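Local structure of proline iminopeptidase-related protein (Thermus thermophilus, 2YYS) at residues H102-V107 with V129-L134; W133-L138 with G204-D209. The protein is of unknown function, has an alpha/beta hydrolase fold and resembles S33 peptidases, although peptidase activity is only a possibility. One frame throughout, in Å; residues are numbered along the deposited sequence.

Contact 1. Residues H102-V107 with V129-L134; sequences HGFGAV and VNFPWL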
loop_
_atom_site.group_PDB
_atom_site.type_symbol
_atom_site.label_atom_id
_atom_site.label_comp_id
_atom_site.label_asym_id
_atom_site.label_seq_id
_atom_site.Cartn_x
_atom_site.Cartn_y
_atom_site.Cartn_z
ATOM N N HIS A 102 -1.655 -0.173 -1.254
ATOM C CA HIS A 102 -0.914 0.941 -1.814
ATOM C C HIS A 102 0.560 0.847 -1.411
ATOM O O HIS A 102 0.884 0.613 -0.251
ATOM C CB HIS A 102 -1.515 2.261 -1.339
ATOM C CG HIS A 102 -0.859 3.468 -1.930
ATOM N ND1 HIS A 102 -0.239 4.422 -1.158
ATOM C CD2 HIS A 102 -0.725 3.875 -3.216
ATOM C CE1 HIS A 102 0.246 5.370 -1.941
ATOM N NE2 HIS A 102 -0.043 5.067 -3.194
ATOM N N GLY A 103 1.454 1.020 -2.379
ATOM C CA GLY A 103 2.883 0.990 -2.118
ATOM C C GLY A 103 3.328 -0.340 -1.543
ATOM O O GLY A 103 3.000 -1.389 -2.099
ATOM N N PHE A 104 4.049 -0.280 -0.420
ATOM C CA PHE A 104 4.513 -1.458 0.302
ATOM C C PHE A 104 3.373 -2.370 0.733
ATOM O O PHE A 104 3.568 -3.564 0.894
ATOM C CB PHE A 104 5.326 -1.054 1.537
ATOM C CG PHE A 104 5.889 -2.224 2.298
ATOM C CD1 PHE A 104 6.725 -3.138 1.674
ATOM C CD2 PHE A 104 5.554 -2.428 3.618
ATOM C CE1 PHE A 104 7.229 -4.228 2.379
ATOM C CE2 PHE A 104 6.052 -3.501 4.324
ATOM C CZ PHE A 104 6.887 -4.398 3.713
ATOM N N GLY A 105 2.189 -1.800 0.934
ATOM C CA GLY A 105 0.995 -2.582 1.174
ATOM C C GLY A 105 0.842 -3.751 0.214
ATOM O O GLY A 105 0.273 -4.775 0.582
ATOM N N ALA A 106 1.319 -3.583 -1.021
ATOM C CA ALA A 106 1.240 -4.637 -2.030
ATOM C C ALA A 106 1.901 -5.937 -1.598
ATOM O O ALA A 106 1.357 -6.992 -1.848
ATOM C CB ALA A 106 1.837 -4.183 -3.343
ATOM N N VAL A 107 3.088 -5.866 -0.997
ATOM C CA VAL A 107 3.771 -7.081 -0.539
ATOM C C VAL A 107 2.926 -7.789 0.502
ATOM O O VAL A 107 2.825 -9.022 0.497
ATOM C CB VAL A 107 5.180 -6.801 0.045
ATOM C CG1 VAL A 107 5.795 -8.068 0.655
ATOM C CG2 VAL A 107 6.094 -6.295 -1.032
ATOM N N VAL A 129 7.416 -3.712 -4.779
ATOM C CA VAL A 129 7.828 -5.081 -4.517
ATOM C C VAL A 129 9.338 -5.300 -4.541
ATOM O O VAL A 129 9.823 -6.259 -3.963
ATOM C CB VAL A 129 7.185 -6.062 -5.512
ATOM C CG1 VAL A 129 5.661 -5.996 -5.439
ATOM C CG2 VAL A 129 7.655 -5.796 -6.920
ATOM N N ASN A 130 10.064 -4.436 -5.240
ATOM C CA ASN A 130 11.494 -4.580 -5.433
ATOM C C ASN A 130 12.190 -3.376 -4.821
ATOM O O ASN A 130 12.277 -2.320 -5.437
ATOM C CB ASN A 130 11.834 -4.709 -6.929
ATOM C CG ASN A 130 13.306 -5.053 -7.162
ATOM O OD1 ASN A 130 14.142 -4.806 -6.305
ATOM N ND2 ASN A 130 13.618 -5.627 -8.325
ATOM N N PHE A 131 12.674 -3.542 -3.595
ATOM C CA PHE A 131 13.320 -2.453 -2.879
ATOM C C PHE A 131 14.718 -2.111 -3.397
ATOM O O PHE A 131 15.057 -0.933 -3.443
ATOM C CB PHE A 131 13.305 -2.703 -1.369
ATOM C CG PHE A 131 11.989 -2.365 -0.738
ATOM C CD1 PHE A 131 11.771 -1.103 -0.192
ATOM C CD2 PHE A 131 10.949 -3.278 -0.740
ATOM C CE1 PHE A 131 10.543 -0.768 0.366
ATOM C CE2 PHE A 131 9.715 -2.945 -0.188
ATOM C CZ PHE A 131 9.518 -1.687 0.368
ATOM N N PRO A 132 15.545 -3.090 -3.769
ATOM C CA PRO A 132 16.783 -2.753 -4.481
ATOM C C PRO A 132 16.548 -1.867 -5.697
ATOM O O PRO A 132 17.331 -0.974 -5.923
ATOM C CB PRO A 132 17.350 -4.119 -4.886
ATOM C CG PRO A 132 16.888 -5.024 -3.775
ATOM C CD PRO A 132 15.464 -4.529 -3.480
ATOM N N TRP A 133 15.490 -2.118 -6.458
ATOM C CA TRP A 133 15.142 -1.271 -7.605
ATOM C C TRP A 133 14.813 0.155 -7.149
ATOM O O TRP A 133 15.292 1.126 -7.727
ATOM C CB TRP A 133 13.956 -1.869 -8.380
ATOM C CG TRP A 133 13.507 -1.028 -9.530
ATOM C CD1 TRP A 133 14.066 -0.977 -10.782
ATOM C CD2 TRP A 133 12.421 -0.090 -9.537
ATOM N NE1 TRP A 133 13.387 -0.071 -11.566
ATOM C CE2 TRP A 133 12.377 0.492 -10.828
ATOM C CE3 TRP A 133 11.467 0.312 -8.583
ATOM C CZ2 TRP A 133 11.425 1.451 -11.186
ATOM C CZ3 TRP A 133 10.521 1.270 -8.938
ATOM C CH2 TRP A 133 10.508 1.828 -10.234
ATOM N N LEU A 134 13.998 0.278 -6.104
ATOM C CA LEU A 134 13.641 1.590 -5.565
ATOM C C LEU A 134 14.862 2.351 -5.078
ATOM O O LEU A 134 14.953 3.569 -5.254
ATOM C CB LEU A 134 12.619 1.447 -4.434
ATOM C CG LEU A 134 12.080 2.719 -3.770
ATOM C CD1 LEU A 134 11.569 3.731 -4.797
ATOM C CD2 LEU A 134 10.972 2.381 -2.782
#
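The backbones come nearest at Val107 and Val129, whose CA atoms lie 6.0 Å apart, where the early part of helix 105-115 faces the loop leading into helix 131-141. Val107 directs its CG2 branch at this loop, 4.1 Å from Val129 CA, while the methyls Val107 CG2 and Val129 CG1 are a looser pair at 4.4 Å. The closer meeting is between two phenylalanines. Phe104 holds CG anti to its backbone N (chi1 -178°), which brings the ring nearer to the second segment than its CB direction alone would, and the edge of the Phe131 ring reaches it. Phe104 CD1 is 3.4 Å from Phe131 CZ and 3.5 Å from Phe131 CE2. The ring planes are inclined at 72° and their centroids are 5.5 Å apart, an oblique pair with no hydrogen bond across it. Residues 102-105 form a type II' turn between strand 97-102 and helix 105-115, the place of the nucleophile elbow in alpha/beta hydrolases. Gly103, with positive phi, appears to stand where the nucleophile of the family usually sits; being glycine, it offers no side chain there. Gly105 N bonds to His102 O at 3.0 Å, closing the turn. On the other segment, Asn130 is the N-cap of helix 131-141: its OD1 accepts from Trp133 N at 3.0 Å, with the donor well above the carbonyl plane. Asn130 ND2 is bonded to Tyr235 OH, so both ends of the amide are engaged. Helix 78-91 covers Phe104 and Val107 through Val78, and Phe131 also meets Trp206 edge-to-face.

Contact 2. Residues W133-L138 with G204-D209; sequences WLAARL and GLWRLD
Ala135, Leu134 and Leu138 of helix 131-141 receive the indole of Trp206, which extends from the short 3-10 turn 205-207. At the root of this side chain, CB points across the line to the helix, but CG lies anti to the carbonyl carbon (chi1 -72°), and the six-membered ring ends up nearest the helix. Working outward, CE3 comes first, 3.8 Å from Ala135 CB. The next atom, CZ3, sits between two residues: it is 3.8 Å from Ala135 N and 3.9 Å from Leu134 CG, both near the ring plane, so these two atoms meet the indole at its edge. At the tip, CH2 is bracketed by two leucine methyls, Leu138 CD1, which comes in obliquely, at 3.7 Å and Leu134 CD2 at 3.9 Å. The Leu138 side chain runs at about a right angle to the tryptophan. No hydrogen bond crosses the contact. Leu154 and Phe167, from helices 150-160 and 163-171, also touch both Trp206 and Leu138. Just upstream, Gly204 ends helix 195-202 in a Schellman motif, and its CA lies against one face of the Arg207 guanidinium, whose NH1 forms a salt bridge with Glu151. A bound glycerol, probably from the crystallisation liquor, lies about 5 Å from the Trp206 side chain. This helical region, inserted between strands 119-125 and 221-226, is in the position of the cap that covers the active-site side of the sheet in S33-type alpha/beta hydrolases.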
loop_
_atom_site.group_PDB
_atom_site.type_symbol
_atom_site.label_atom_id
_atom_site.label_comp_id
_atom_site.label_asym_id
_atom_site.label_seq_id
_atom_site.Cartn_x
_atom_site.Cartn_y
_atom_site.Cartn_z
ATOM N N TRP A 133 15.490 -2.118 -6.458
ATOM C CA TRP A 133 15.142 -1.271 -7.605
ATOM C C TRP A 133 14.813 0.155 -7.149
ATOM O O TRP A 133 15.292 1.126 -7.727
ATOM C CB TRP A 133 13.956 -1.869 -8.380
ATOM C CG TRP A 133 13.507 -1.028 -9.530
ATOM C CD1 TRP A 133 14.066 -0.977 -10.782
ATOM C CD2 TRP A 133 12.421 -0.090 -9.537
ATOM N NE1 TRP A 133 13.387 -0.071 -11.566
ATOM C CE2 TRP A 133 12.377 0.492 -10.828
ATOM C CE3 TRP A 133 11.467 0.312 -8.583
ATOM C CZ2 TRP A 133 11.425 1.451 -11.186
ATOM C CZ3 TRP A 133 10.521 1.270 -8.938
ATOM C CH2 TRP A 133 10.508 1.828 -10.234
ATOM N N LEU A 134 13.998 0.278 -6.104
ATOM C CA LEU A 134 13.641 1.590 -5.565
ATOM C C LEU A 134 14.862 2.351 -5.078
ATOM O O LEU A 134 14.953 3.569 -5.254
ATOM C CB LEU A 134 12.619 1.447 -4.434
ATOM C CG LEU A 134 12.080 2.719 -3.770
ATOM C CD1 LEU A 134 11.569 3.731 -4.797
ATOM C CD2 LEU A 134 10.972 2.381 -2.782
ATOM N N ALA A 135 15.809 1.629 -4.478
ATOM C CA ALA A 135 17.037 2.243 -3.974
ATOM C C ALA A 135 17.895 2.765 -5.133
ATOM O O ALA A 135 18.476 3.832 -5.055
ATOM C CB ALA A 135 17.822 1.247 -3.124
ATOM N N ALA A 136 17.971 1.996 -6.206
ATOM C CA ALA A 136 18.615 2.445 -7.430
ATOM C C ALA A 136 17.957 3.727 -7.948
ATOM O O ALA A 136 18.653 4.636 -8.365
ATOM C CB ALA A 136 18.570 1.349 -8.496
ATOM N N ARG A 137 16.625 3.809 -7.887
ATOM C CA ARG A 137 15.907 4.999 -8.358
ATOM C C ARG A 137 16.169 6.234 -7.504
ATOM O O ARG A 137 16.236 7.337 -8.032
ATOM C CB ARG A 137 14.398 4.764 -8.442
ATOM C CG ARG A 137 13.989 3.584 -9.294
ATOM C CD ARG A 137 14.022 3.821 -10.782
ATOM N NE ARG A 137 15.359 3.901 -11.355
ATOM C CZ ARG A 137 16.212 2.885 -11.475
ATOM N NH1 ARG A 137 15.910 1.678 -11.007
ATOM N NH2 ARG A 137 17.388 3.085 -12.064
ATOM N N LEU A 138 16.289 6.053 -6.192
ATOM C CA LEU A 138 16.631 7.141 -5.283
ATOM C C LEU A 138 18.044 7.664 -5.586
ATOM O O LEU A 138 18.273 8.872 -5.669
ATOM C CB LEU A 138 16.534 6.666 -3.829
ATOM C CG LEU A 138 15.096 6.450 -3.349
ATOM C CD1 LEU A 138 15.065 5.637 -2.084
ATOM C CD2 LEU A 138 14.391 7.788 -3.126
ATOM N N GLY A 204 16.408 -5.418 7.276
ATOM C CA GLY A 204 16.838 -5.642 5.900
ATOM C C GLY A 204 15.806 -5.396 4.796
ATOM O O GLY A 204 15.869 -6.026 3.731
ATOM N N LEU A 205 14.873 -4.471 5.025
ATOM C CA LEU A 205 13.798 -4.208 4.066
ATOM C C LEU A 205 14.323 -3.770 2.702
ATOM O O LEU A 205 13.783 -4.160 1.682
ATOM C CB LEU A 205 12.843 -3.126 4.580
ATOM C CG LEU A 205 11.668 -2.770 3.641
ATOM C CD1 LEU A 205 10.702 -3.927 3.521
ATOM C CD2 LEU A 205 10.932 -1.546 4.126
ATOM N N TRP A 206 15.364 -2.958 2.692
ATOM C CA TRP A 206 15.940 -2.484 1.436
ATOM C C TRP A 206 16.635 -3.551 0.582
ATOM O O TRP A 206 16.909 -3.307 -0.589
ATOM C CB TRP A 206 16.844 -1.282 1.693
ATOM C CG TRP A 206 16.011 -0.120 2.017
ATOM C CD1 TRP A 206 15.660 0.316 3.258
ATOM C CD2 TRP A 206 15.338 0.726 1.090
ATOM N NE1 TRP A 206 14.827 1.403 3.164
ATOM C CE2 TRP A 206 14.609 1.676 1.839
ATOM C CE3 TRP A 206 15.276 0.785 -0.306
ATOM C CZ2 TRP A 206 13.839 2.678 1.239
ATOM C CZ3 TRP A 206 14.511 1.779 -0.899
ATOM C CH2 TRP A 206 13.802 2.709 -0.126
ATOM N N ARG A 207 16.891 -4.723 1.159
ATOM C CA ARG A 207 17.358 -5.877 0.389
ATOM C C ARG A 207 16.210 -6.713 -0.178
ATOM O O ARG A 207 16.441 -7.606 -0.979
ATOM C CB ARG A 207 18.273 -6.767 1.244
ATOM C CG ARG A 207 19.534 -6.058 1.727
ATOM C CD ARG A 207 20.550 -6.981 2.409
ATOM N NE ARG A 207 19.955 -7.742 3.510
ATOM C CZ ARG A 207 19.913 -7.357 4.798
ATOM N NH1 ARG A 207 20.421 -6.195 5.196
ATOM N NH2 ARG A 207 19.347 -8.150 5.702
ATOM N N LEU A 208 14.977 -6.437 0.235
ATOM C CA LEU A 208 13.858 -7.291 -0.150
ATOM C C LEU A 208 13.454 -7.075 -1.605
ATOM O O LEU A 208 12.985 -6.003 -1.977
ATOM C CB LEU A 208 12.644 -7.080 0.759
ATOM C CG LEU A 208 11.385 -7.846 0.326
ATOM C CD1 LEU A 208 11.603 -9.374 0.373
ATOM C CD2 LEU A 208 10.198 -7.438 1.181
ATOM N N ASP A 209 13.648 -8.104 -2.415
ATOM C CA ASP A 209 13.067 -8.166 -3.741
ATOM C C ASP A 209 12.049 -9.295 -3.788
ATOM O O ASP A 209 12.403 -10.455 -3.942
ATOM C CB ASP A 209 14.152 -8.385 -4.795
ATOM C CG ASP A 209 13.595 -8.452 -6.196
ATOM O OD1 ASP A 209 12.441 -8.018 -6.407
ATOM O OD2 ASP A 209 14.244 -8.921 -7.153
#

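Overall arrangement
Both contacts are buried and apolar across their segments, yet they lie at different depths: contact 1 is centred about 8 Å from the centre of the chain, contact 2 about 16 Å. Contact 1 joins the elbow that follows a central strand to the start of helix 131-141; contact 2 holds the next turns of that helix against the loop after helix 195-202, within the helical insertion. One depends on a phenylalanine pair and two valines, the other on a single indole among aliphatic groups. Their centres are about 8 Å apart, and a probable hydrogen bond from Phe131 N to Leu208 O, 3.0 Å, ties the segments of one to those of the other.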